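Local coordinates for protein putative enoyl-CoA hydratase/isomerase (Acinetobacter baumannii, PDB 3FDU) that probably hydrates or isomerises enoyl-CoA thioesters, as a putative member of the crotonase superfamily, at residues 50-55 with 99-104. The protein carries 4 engineered substitutions. Sequence-based numbering, arbitrary orientation.
Sequences VRVVVL and SKPLII. Engineered in segment 50-55: Val53 (natural residue Ile).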
loop_
_atom_site.group_PDB
_atom_site.type_symbol
_atom_site.label_atom_id
_atom_site.label_comp_id
_atom_site.label_asym_id
_atom_site.label_seq_id
_atom_site.Cartn_x
_atom_site.Cartn_y
_atom_site.Cartn_z
ATOM N N VAL A 50 -24.571 14.242 16.616
ATOM C CA VAL A 50 -23.713 14.140 15.402
ATOM C C VAL A 50 -23.365 12.649 15.160
ATOM O O VAL A 50 -22.808 11.979 16.065
ATOM C CB VAL A 50 -22.392 14.891 15.616
ATOM C CG1 VAL A 50 -21.429 14.653 14.453
ATOM C CG2 VAL A 50 -22.619 16.373 15.842
ATOM N N ARG A 51 -23.624 12.148 13.949
ATOM C CA ARG A 51 -23.229 10.783 13.590
ATOM C C ARG A 51 -22.080 10.730 12.556
ATOM O O ARG A 51 -21.259 9.794 12.579
ATOM C CB ARG A 51 -24.462 10.027 13.043
ATOM C CG ARG A 51 -25.501 9.744 14.184
ATOM C CD ARG A 51 -26.880 9.426 13.597
ATOM N NE ARG A 51 -26.769 8.129 12.964
ATOM C CZ ARG A 51 -27.130 6.985 13.524
ATOM N NH1 ARG A 51 -27.739 6.971 14.718
ATOM N NH2 ARG A 51 -26.929 5.864 12.854
ATOM N N VAL A 52 -22.060 11.720 11.639
ATOM C CA VAL A 52 -21.003 11.832 10.574
ATOM C C VAL A 52 -20.486 13.263 10.442
ATOM O O VAL A 52 -21.247 14.231 10.544
ATOM C CB VAL A 52 -21.523 11.368 9.238
ATOM C CG1 VAL A 52 -20.441 11.501 8.093
ATOM C CG2 VAL A 52 -22.106 9.894 9.338
ATOM N N VAL A 53 -19.174 13.409 10.259
ATOM C CA VAL A 53 -18.617 14.719 10.001
ATOM C C VAL A 53 -18.153 14.868 8.536
ATOM O O VAL A 53 -17.469 13.971 7.960
ATOM C CB VAL A 53 -17.429 15.049 10.970
ATOM C CG1 VAL A 53 -16.884 16.491 10.689
ATOM C CG2 VAL A 53 -17.885 14.918 12.445
ATOM N N VAL A 54 -18.493 16.000 7.937
ATOM C CA VAL A 54 -17.981 16.323 6.600
ATOM C C VAL A 54 -17.193 17.587 6.797
ATOM O O VAL A 54 -17.718 18.559 7.356
ATOM C CB VAL A 54 -19.102 16.623 5.584
ATOM C CG1 VAL A 54 -18.515 17.152 4.247
ATOM C CG2 VAL A 54 -19.969 15.345 5.293
ATOM N N LEU A 55 -15.955 17.585 6.321
ATOM C CA LEU A 55 -15.069 18.758 6.332
ATOM C C LEU A 55 -14.727 19.109 4.888
ATOM O O LEU A 55 -14.313 18.235 4.130
ATOM C CB LEU A 55 -13.764 18.400 7.069
ATOM C CG LEU A 55 -12.629 19.436 7.084
ATOM C CD1 LEU A 55 -13.042 20.624 7.882
ATOM C CD2 LEU A 55 -11.385 18.790 7.722
ATOM N N SER A 99 -13.900 9.350 16.381
ATOM C CA SER A 99 -14.329 7.943 16.397
ATOM C C SER A 99 -15.393 7.730 15.326
ATOM O O SER A 99 -15.711 6.595 14.928
ATOM C CB SER A 99 -14.896 7.603 17.828
ATOM O OG SER A 99 -16.267 8.018 17.872
ATOM N N LYS A 100 -15.967 8.836 14.855
ATOM C CA LYS A 100 -17.065 8.772 13.914
ATOM C C LYS A 100 -16.523 8.913 12.483
ATOM O O LYS A 100 -15.387 9.347 12.319
ATOM C CB LYS A 100 -18.064 9.915 14.200
ATOM C CG LYS A 100 -18.726 9.739 15.626
ATOM C CD LYS A 100 -19.512 11.006 16.121
ATOM C CE LYS A 100 -20.156 10.690 17.529
ATOM N NZ LYS A 100 -20.924 11.933 17.915
ATOM N N PRO A 101 -17.332 8.543 11.477
ATOM C CA PRO A 101 -16.770 8.612 10.117
ATOM C C PRO A 101 -16.473 10.094 9.762
ATOM O O PRO A 101 -17.280 10.992 10.095
ATOM C CB PRO A 101 -17.882 8.044 9.237
ATOM C CG PRO A 101 -18.733 7.098 10.241
ATOM C CD PRO A 101 -18.696 7.971 11.503
ATOM N N LEU A 102 -15.317 10.325 9.128
ATOM C CA LEU A 102 -14.859 11.670 8.678
ATOM C C LEU A 102 -14.752 11.649 7.150
ATOM O O LEU A 102 -13.971 10.857 6.585
ATOM C CB LEU A 102 -13.493 12.015 9.283
ATOM C CG LEU A 102 -12.890 13.389 8.877
ATOM C CD1 LEU A 102 -13.842 14.567 9.237
ATOM C CD2 LEU A 102 -11.540 13.600 9.569
ATOM N N ILE A 103 -15.562 12.474 6.473
ATOM C CA ILE A 103 -15.501 12.563 5.038
ATOM C C ILE A 103 -14.955 13.934 4.684
ATOM O O ILE A 103 -15.326 14.908 5.320
ATOM C CB ILE A 103 -16.897 12.381 4.375
ATOM C CG1 ILE A 103 -17.552 11.042 4.809
ATOM C CG2 ILE A 103 -16.834 12.548 2.841
ATOM C CD1 ILE A 103 -19.017 10.930 4.363
ATOM N N ILE A 104 -14.063 13.992 3.683
ATOM C CA ILE A 104 -13.531 15.249 3.172
ATOM C C ILE A 104 -13.909 15.411 1.701
ATOM O O ILE A 104 -13.863 14.449 0.891
ATOM C CB ILE A 104 -12.007 15.367 3.400
ATOM C CG1 ILE A 104 -11.757 15.457 4.942
ATOM C CG2 ILE A 104 -11.442 16.635 2.653
ATOM C CD1 ILE A 104 -10.318 15.715 5.398
#
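The flat groups between Val53, Leu55, Pro101 and Ile103 are peptide units, facing each other through N-H to O bonds in a parallel pair within the mixed sheet of a crotonase fold. Strand 52-55 runs beside 102-104, their axes 4.7 Å apart at closest and inclined by 23°. Three nearly straight bonds alternate between the strands: Val53 N to Pro101 O (3.1 Å), Ile103 N to Val53 O, and Leu55 N to Ile103 O (2.9 Å). CA-H groups add to the seam; Val54 CA lies 3.3 Å from Ile103 O.

On one face of this sheet are Val53, Leu55, Leu102 and Ile104. Leu102 carries its CD1 to 3.9 Å from Val53 CG1, the two side chains meeting at a slant; Val53 is an engineered residue, isoleucine in the natural sequence. Leu55 and Ile104 instead lie alongside each other, pointing the same way, with Leu55 CD2 against Ile104 CD1. Helix 31-46 packs on Val53 through Leu41 and Ala44. The other face bears Val54 and Ile103. Ile103 swings CG1 opposite its carbonyl carbon (chi1 -56°), and the chain runs on extended so that CD1 meets Val52 CG1 at 4.0 Å. Helix 188-200 packs against Val52 here.

At the start of the pairing, Pro101 brings CD against Arg51 O, while Phe165 of a second subunit packs on the proline. The peptide N-H of Leu102, turned from strand 52-55, is taken by Asp122.

Lys100 reaches back along 50-51 with its chain fully extended beyond CG. Its buried ammonium is gripped by carbonyl oxygens, that of Ala44 among them, which probably stabilise its positive charge in the buried setting. NZ also donates to Val50 O at 2.6 Å, approaching 23° out of the carbonyl plane.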